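Long-range contact in AxyAgu115A (Amphibacillus xylanus NBRC 15112, PDB 6NPS), which probably releases glucuronic acid side groups from arabinoglucuronoxylan by hydrolysis, as a family GH115 alpha-glucuronidase: residues Glu89-Val101 against Leu155-Lys169. The protein carries 3 engineered substitutions. Residues are numbered along the deposited sequence; the frame is centred on the assembly and turned at random.
Sequences EIAGKREVFLFQV and LKGDYKYVSKEPSVK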
loop_
_atom_site.group_PDB
_atom_site.type_symbol
_atom_site.label_atom_id
_atom_site.label_comp_id
_atom_site.label_asym_id
_atom_site.label_seq_id
_atom_site.Cartn_x
_atom_site.Cartn_y
_atom_site.Cartn_z
ATOM N N GLU A 89 -65.455 19.629 -21.732
ATOM C CA GLU A 89 -64.369 19.834 -20.780
ATOM C C GLU A 89 -63.089 19.095 -21.175
ATOM O O GLU A 89 -61.999 19.469 -20.725
ATOM C CB GLU A 89 -64.805 19.377 -19.395
ATOM C CG GLU A 89 -65.288 20.474 -18.506
ATOM C CD GLU A 89 -65.737 19.941 -17.163
ATOM O OE1 GLU A 89 -66.810 19.301 -17.106
ATOM O OE2 GLU A 89 -65.009 20.152 -16.170
ATOM N N ILE A 90 -63.185 18.011 -21.939
ATOM C CA ILE A 90 -62.012 17.195 -22.240
ATOM C C ILE A 90 -61.764 17.018 -23.727
ATOM O O ILE A 90 -60.663 16.581 -24.098
ATOM C CB ILE A 90 -62.094 15.806 -21.571
ATOM C CG1 ILE A 90 -63.157 14.947 -22.277
ATOM C CG2 ILE A 90 -62.329 15.926 -20.030
ATOM C CD1 ILE A 90 -63.240 13.511 -21.722
ATOM N N ALA A 91 -62.746 17.326 -24.585
ATOM C CA ALA A 91 -62.622 17.089 -26.022
ATOM C C ALA A 91 -61.413 17.815 -26.597
ATOM O O ALA A 91 -61.180 18.996 -26.305
ATOM C CB ALA A 91 -63.891 17.553 -26.744
ATOM N N GLY A 92 -60.659 17.113 -27.441
ATOM C CA GLY A 92 -59.492 17.687 -28.070
ATOM C C GLY A 92 -58.233 17.752 -27.220
ATOM O O GLY A 92 -57.153 17.983 -27.776
ATOM N N LYS A 93 -58.328 17.574 -25.893
ATOM C CA LYS A 93 -57.164 17.649 -25.020
ATOM C C LYS A 93 -56.363 16.353 -25.068
ATOM O O LYS A 93 -56.878 15.296 -25.414
ATOM C CB LYS A 93 -57.578 17.950 -23.584
ATOM C CG LYS A 93 -58.057 19.381 -23.433
ATOM C CD LYS A 93 -58.327 19.718 -22.009
ATOM C CE LYS A 93 -58.746 21.178 -21.902
ATOM N NZ LYS A 93 -59.102 21.491 -20.493
ATOM N N ARG A 94 -55.085 16.444 -24.683
ATOM C CA ARG A 94 -54.139 15.344 -24.799
ATOM C C ARG A 94 -54.085 14.586 -23.473
ATOM O O ARG A 94 -53.748 15.174 -22.446
ATOM C CB ARG A 94 -52.761 15.891 -25.162
ATOM C CG ARG A 94 -51.669 14.832 -25.358
ATOM C CD ARG A 94 -50.321 15.436 -25.817
ATOM N NE ARG A 94 -50.233 16.885 -25.617
ATOM C CZ ARG A 94 -49.782 17.497 -24.513
ATOM N NH1 ARG A 94 -49.362 16.800 -23.450
ATOM N NH2 ARG A 94 -49.756 18.823 -24.464
ATOM N N GLU A 95 -54.403 13.289 -23.504
ATOM C CA GLU A 95 -54.234 12.396 -22.360
ATOM C C GLU A 95 -54.946 12.917 -21.109
ATOM O O GLU A 95 -54.401 12.907 -20.008
ATOM C CB GLU A 95 -52.743 12.157 -22.100
ATOM C CG GLU A 95 -52.045 11.596 -23.349
ATOM C CD GLU A 95 -50.557 11.254 -23.171
ATOM O OE1 GLU A 95 -49.897 11.749 -22.237
ATOM O OE2 GLU A 95 -50.035 10.491 -24.015
ATOM N N VAL A 96 -56.192 13.360 -21.276
ATOM C CA VAL A 96 -56.994 13.842 -20.155
ATOM C C VAL A 96 -58.190 12.904 -19.945
ATOM O O VAL A 96 -58.682 12.285 -20.895
ATOM C CB VAL A 96 -57.458 15.297 -20.468
ATOM C CG1 VAL A 96 -58.747 15.635 -19.765
ATOM C CG2 VAL A 96 -56.356 16.298 -20.105
ATOM N N PHE A 97 -58.733 12.849 -18.721
ATOM C CA PHE A 97 -59.974 12.097 -18.555
ATOM C C PHE A 97 -60.919 12.826 -17.614
ATOM O O PHE A 97 -60.522 13.708 -16.846
ATOM C CB PHE A 97 -59.712 10.661 -18.051
ATOM C CG PHE A 97 -59.023 10.614 -16.735
ATOM C CD1 PHE A 97 -59.756 10.636 -15.556
ATOM C CD2 PHE A 97 -57.642 10.568 -16.666
ATOM C CE1 PHE A 97 -59.106 10.596 -14.318
ATOM C CE2 PHE A 97 -56.992 10.523 -15.446
ATOM C CZ PHE A 97 -57.733 10.542 -14.267
ATOM N N LEU A 98 -62.186 12.457 -17.727
ATOM C CA LEU A 98 -63.252 12.848 -16.818
ATOM C C LEU A 98 -63.625 11.625 -15.999
ATOM O O LEU A 98 -63.757 10.523 -16.543
ATOM C CB LEU A 98 -64.462 13.352 -17.611
ATOM C CG LEU A 98 -65.801 13.503 -16.889
ATOM C CD1 LEU A 98 -65.791 14.744 -15.967
ATOM C CD2 LEU A 98 -66.922 13.590 -17.914
ATOM N N PHE A 99 -63.782 11.817 -14.684
ATOM C CA PHE A 99 -64.032 10.734 -13.737
ATOM C C PHE A 99 -65.198 11.265 -12.904
ATOM O O PHE A 99 -65.011 12.149 -12.057
ATOM C CB PHE A 99 -62.757 10.472 -12.922
ATOM C CG PHE A 99 -62.810 9.287 -12.001
ATOM C CD1 PHE A 99 -62.280 8.061 -12.402
ATOM C CD2 PHE A 99 -63.304 9.432 -10.700
ATOM C CE1 PHE A 99 -62.271 6.969 -11.530
ATOM C CE2 PHE A 99 -63.315 8.353 -9.802
ATOM C CZ PHE A 99 -62.794 7.112 -10.225
ATOM N N GLN A 100 -66.414 10.796 -13.177
ATOM C CA GLN A 100 -67.578 11.482 -12.644
ATOM C C GLN A 100 -68.668 10.480 -12.301
ATOM O O GLN A 100 -68.963 9.587 -13.102
ATOM C CB GLN A 100 -68.107 12.507 -13.656
ATOM C CG GLN A 100 -69.255 13.309 -13.126
ATOM C CD GLN A 100 -69.736 14.359 -14.110
ATOM O OE1 GLN A 100 -69.260 14.425 -15.241
ATOM N NE2 GLN A 100 -70.697 15.178 -13.683
ATOM N N VAL A 101 -69.315 10.675 -11.129
ATOM C CA VAL A 101 -70.471 9.869 -10.742
ATOM C C VAL A 101 -71.714 10.559 -11.257
ATOM O O VAL A 101 -71.836 11.791 -11.159
ATOM C CB VAL A 101 -70.534 9.667 -9.214
ATOM C CG1 VAL A 101 -71.823 9.000 -8.797
ATOM C CG2 VAL A 101 -69.332 8.869 -8.732
ATOM N N LEU A 155 -68.183 6.626 -3.421
ATOM C CA LEU A 155 -67.866 7.961 -3.905
ATOM C C LEU A 155 -69.128 8.786 -3.785
ATOM O O LEU A 155 -70.220 8.280 -4.050
ATOM C CB LEU A 155 -67.406 7.976 -5.365
ATOM C CG LEU A 155 -66.187 7.186 -5.836
ATOM C CD1 LEU A 155 -66.218 7.061 -7.372
ATOM C CD2 LEU A 155 -64.907 7.873 -5.404
ATOM N N LYS A 156 -68.977 10.051 -3.399
ATOM C CA LYS A 156 -70.126 10.937 -3.272
ATOM C C LYS A 156 -70.900 10.995 -4.591
ATOM O O LYS A 156 -70.339 10.827 -5.683
ATOM C CB LYS A 156 -69.661 12.331 -2.837
ATOM C CG LYS A 156 -70.786 13.310 -2.563
ATOM C CD LYS A 156 -71.374 13.151 -1.148
ATOM C CE LYS A 156 -71.979 14.462 -0.641
ATOM N NZ LYS A 156 -72.522 14.345 0.752
ATOM N N GLY A 157 -72.208 11.214 -4.487
ATOM C CA GLY A 157 -73.071 11.165 -5.658
ATOM C C GLY A 157 -72.767 12.199 -6.735
ATOM O O GLY A 157 -73.226 12.051 -7.875
ATOM N N ASP A 158 -72.017 13.251 -6.402
ATOM C CA ASP A 158 -71.606 14.244 -7.388
ATOM C C ASP A 158 -70.086 14.311 -7.529
ATOM O O ASP A 158 -69.554 15.354 -7.929
ATOM C CB ASP A 158 -72.165 15.622 -7.031
ATOM C CG ASP A 158 -71.744 16.087 -5.647
ATOM O OD1 ASP A 158 -71.115 15.297 -4.913
ATOM O OD2 ASP A 158 -72.056 17.243 -5.286
ATOM N N TYR A 159 -69.381 13.232 -7.178
ATOM C CA TYR A 159 -67.947 13.159 -7.430
ATOM C C TYR A 159 -67.663 13.525 -8.875
ATOM O O TYR A 159 -68.354 13.068 -9.785
ATOM C CB TYR A 159 -67.398 11.760 -7.133
ATOM C CG TYR A 159 -65.914 11.795 -6.956
ATOM C CD1 TYR A 159 -65.043 11.756 -8.060
ATOM C CD2 TYR A 159 -65.363 11.909 -5.687
ATOM C CE1 TYR A 159 -63.674 11.820 -7.883
ATOM C CE2 TYR A 159 -63.999 11.972 -5.495
ATOM C CZ TYR A 159 -63.155 11.923 -6.582
ATOM O OH TYR A 159 -61.800 11.998 -6.342
ATOM N N LYS A 160 -66.665 14.387 -9.081
ATOM C CA LYS A 160 -66.272 14.797 -10.426
ATOM C C LYS A 160 -64.824 15.255 -10.394
ATOM O O LYS A 160 -64.457 16.109 -9.586
ATOM C CB LYS A 160 -67.168 15.922 -10.972
ATOM C CG LYS A 160 -66.750 16.429 -12.381
ATOM C CD LYS A 160 -67.382 17.812 -12.649
ATOM C CE LYS A 160 -67.269 18.241 -14.089
ATOM N NZ LYS A 160 -67.918 19.574 -14.337
ATOM N N TYR A 161 -64.004 14.677 -11.267
ATOM C CA TYR A 161 -62.609 15.063 -11.382
ATOM C C TYR A 161 -62.266 15.064 -12.864
ATOM O O TYR A 161 -62.641 14.120 -13.570
ATOM C CB TYR A 161 -61.699 14.095 -10.598
ATOM C CG TYR A 161 -60.231 14.353 -10.829
ATOM C CD1 TYR A 161 -59.637 15.534 -10.385
ATOM C CD2 TYR A 161 -59.452 13.451 -11.542
ATOM C CE1 TYR A 161 -58.299 15.793 -10.627
ATOM C CE2 TYR A 161 -58.103 13.690 -11.775
ATOM C CZ TYR A 161 -57.535 14.860 -11.329
ATOM O OH TYR A 161 -56.194 15.090 -11.561
ATOM N N VAL A 162 -61.601 16.135 -13.332
ATOM C CA VAL A 162 -61.093 16.267 -14.706
ATOM C C VAL A 162 -59.567 16.422 -14.620
ATOM O O VAL A 162 -59.079 17.416 -14.064
ATOM C CB VAL A 162 -61.721 17.471 -15.432
ATOM C CG1 VAL A 162 -61.149 17.632 -16.835
ATOM C CG2 VAL A 162 -63.267 17.384 -15.466
ATOM N N SER A 163 -58.808 15.445 -15.131
ATOM C CA SER A 163 -57.344 15.505 -15.029
ATOM C C SER A 163 -56.803 16.663 -15.881
ATOM O O SER A 163 -57.532 17.275 -16.671
ATOM C CB SER A 163 -56.732 14.171 -15.463
ATOM O OG SER A 163 -56.967 13.934 -16.857
ATOM N N LYS A 164 -55.505 16.940 -15.784
ATOM C CA LYS A 164 -54.895 18.008 -16.587
ATOM C C LYS A 164 -53.909 17.421 -17.603
ATOM O O LYS A 164 -53.360 16.345 -17.366
ATOM C CB LYS A 164 -54.187 19.021 -15.686
ATOM C CG LYS A 164 -55.093 19.677 -14.657
ATOM C CD LYS A 164 -54.295 20.521 -13.677
ATOM C CE LYS A 164 -55.198 21.457 -12.890
ATOM N NZ LYS A 164 -55.133 22.854 -13.403
ATOM N N GLU A 165 -53.675 18.102 -18.729
ATOM C CA GLU A 165 -52.740 17.546 -19.704
ATOM C C GLU A 165 -51.390 17.321 -19.022
ATOM O O GLU A 165 -50.994 18.114 -18.155
ATOM C CB GLU A 165 -52.578 18.482 -20.904
ATOM C CG GLU A 165 -53.698 18.351 -21.925
ATOM C CD GLU A 165 -53.574 19.308 -23.124
ATOM O OE1 GLU A 165 -53.100 20.452 -22.959
ATOM O OE2 GLU A 165 -53.947 18.899 -24.240
ATOM N N PRO A 166 -50.683 16.245 -19.346
ATOM C CA PRO A 166 -49.374 16.013 -18.712
ATOM C C PRO A 166 -48.405 17.163 -18.968
ATOM O O PRO A 166 -48.339 17.712 -20.071
ATOM C CB PRO A 166 -48.896 14.715 -19.377
ATOM C CG PRO A 166 -50.202 13.978 -19.740
ATOM C CD PRO A 166 -51.143 15.085 -20.139
ATOM N N SER A 167 -47.600 17.500 -17.944
ATOM C CA SER A 167 -46.682 18.630 -18.087
ATOM C C SER A 167 -45.613 18.342 -19.142
ATOM O O SER A 167 -45.164 19.257 -19.843
ATOM C CB SER A 167 -46.008 18.959 -16.743
ATOM O OG SER A 167 -46.937 19.040 -15.691
ATOM N N VAL A 168 -45.216 17.079 -19.303
ATOM C CA VAL A 168 -44.221 16.718 -20.308
ATOM C C VAL A 168 -44.896 15.820 -21.357
ATOM O O VAL A 168 -45.576 14.842 -21.021
ATOM C CB VAL A 168 -42.974 16.040 -19.685
ATOM C CG1 VAL A 168 -41.992 15.570 -20.818
ATOM C CG2 VAL A 168 -42.270 16.985 -18.650
ATOM N N LYS A 169 -44.690 16.139 -22.632
ATOM C CA LYS A 169 -45.483 15.486 -23.682
ATOM C C LYS A 169 -45.180 13.989 -23.830
ATOM O O LYS A 169 -46.113 13.172 -23.970
ATOM C CB LYS A 169 -45.276 16.182 -25.013
ATOM C CG LYS A 169 -46.313 15.695 -26.059
ATOM C CD LYS A 169 -46.197 16.481 -27.372
ATOM C CE LYS A 169 -47.324 16.105 -28.343
ATOM N NZ LYS A 169 -47.171 16.762 -29.687
HETATM O O HOH W 1 -57.893 19.908 -18.096
HETATM O O HOH W 2 -48.830 13.991 -23.274
HETATM O O HOH W 3 -54.269 13.733 -17.566
HETATM O O HOH W 4 -70.865 16.134 -10.457
#
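Phe97-Val101 and Lys160-Val162 run antiparallel, their axes 4.7 Å apart, with Phe99 and Tyr161 as the hydrogen-bonded pair between two non-hydrogen-bonded ones, Leu98-Val162 and Gln100-Lys160. This is edge-strand pairing in a four-stranded mixed sheet: strand 160-162 closes one side of it, shortly before the chain enters strand 170-174 of the parallel TIM-barrel sheet. The pairing illustrates how an edge strand can be held by backbone and side chain together. Phe99 N gives a 2.8 Å bond to Tyr161 O, and Val101 N donates to Tyr159 O. Just past Val162, Ser163 OG takes the N-H of Phe97 in place of its carbonyl, at 2.8 Å from Phe97 N, while Ser163 N still donates to Phe97 O. A chi1 of 66° turns that hydroxyl toward Phe97 N. Ser163 CB lies over one face of the Phe97 ring in a CH-pi contact, the ring being placed there by a Phe97 chi1 of 60°.

On the same side of the sheet, the Phe99 and Tyr159 rings meet obliquely, Phe99 CD2 lying 3.7 Å from Tyr159 CE1, while helix 120-133 adds His129 edge-to-face against Phe99. The face carrying Leu98, Gln100, Lys160 and Val162 includes a salt bridge: Lys160, fully extended, reaches Glu89 from the opposite direction, and NZ meets OE1 on its syn side at 3.0 Å. Val162 CG2 packs against Leu98 CD1.

Past the strands, Glu165 and Lys169 bracket the Arg94 guanidinium, one over each face, with Pro166 O near its edge. The carboxylate's firm bond is instead to the backbone: Glu165 OE2 accepts from Arg94 N at 2.7 Å through its anti lone pair, leaving OE1 4.0 Å from Arg94 NH2, well out of the guanidinium plane.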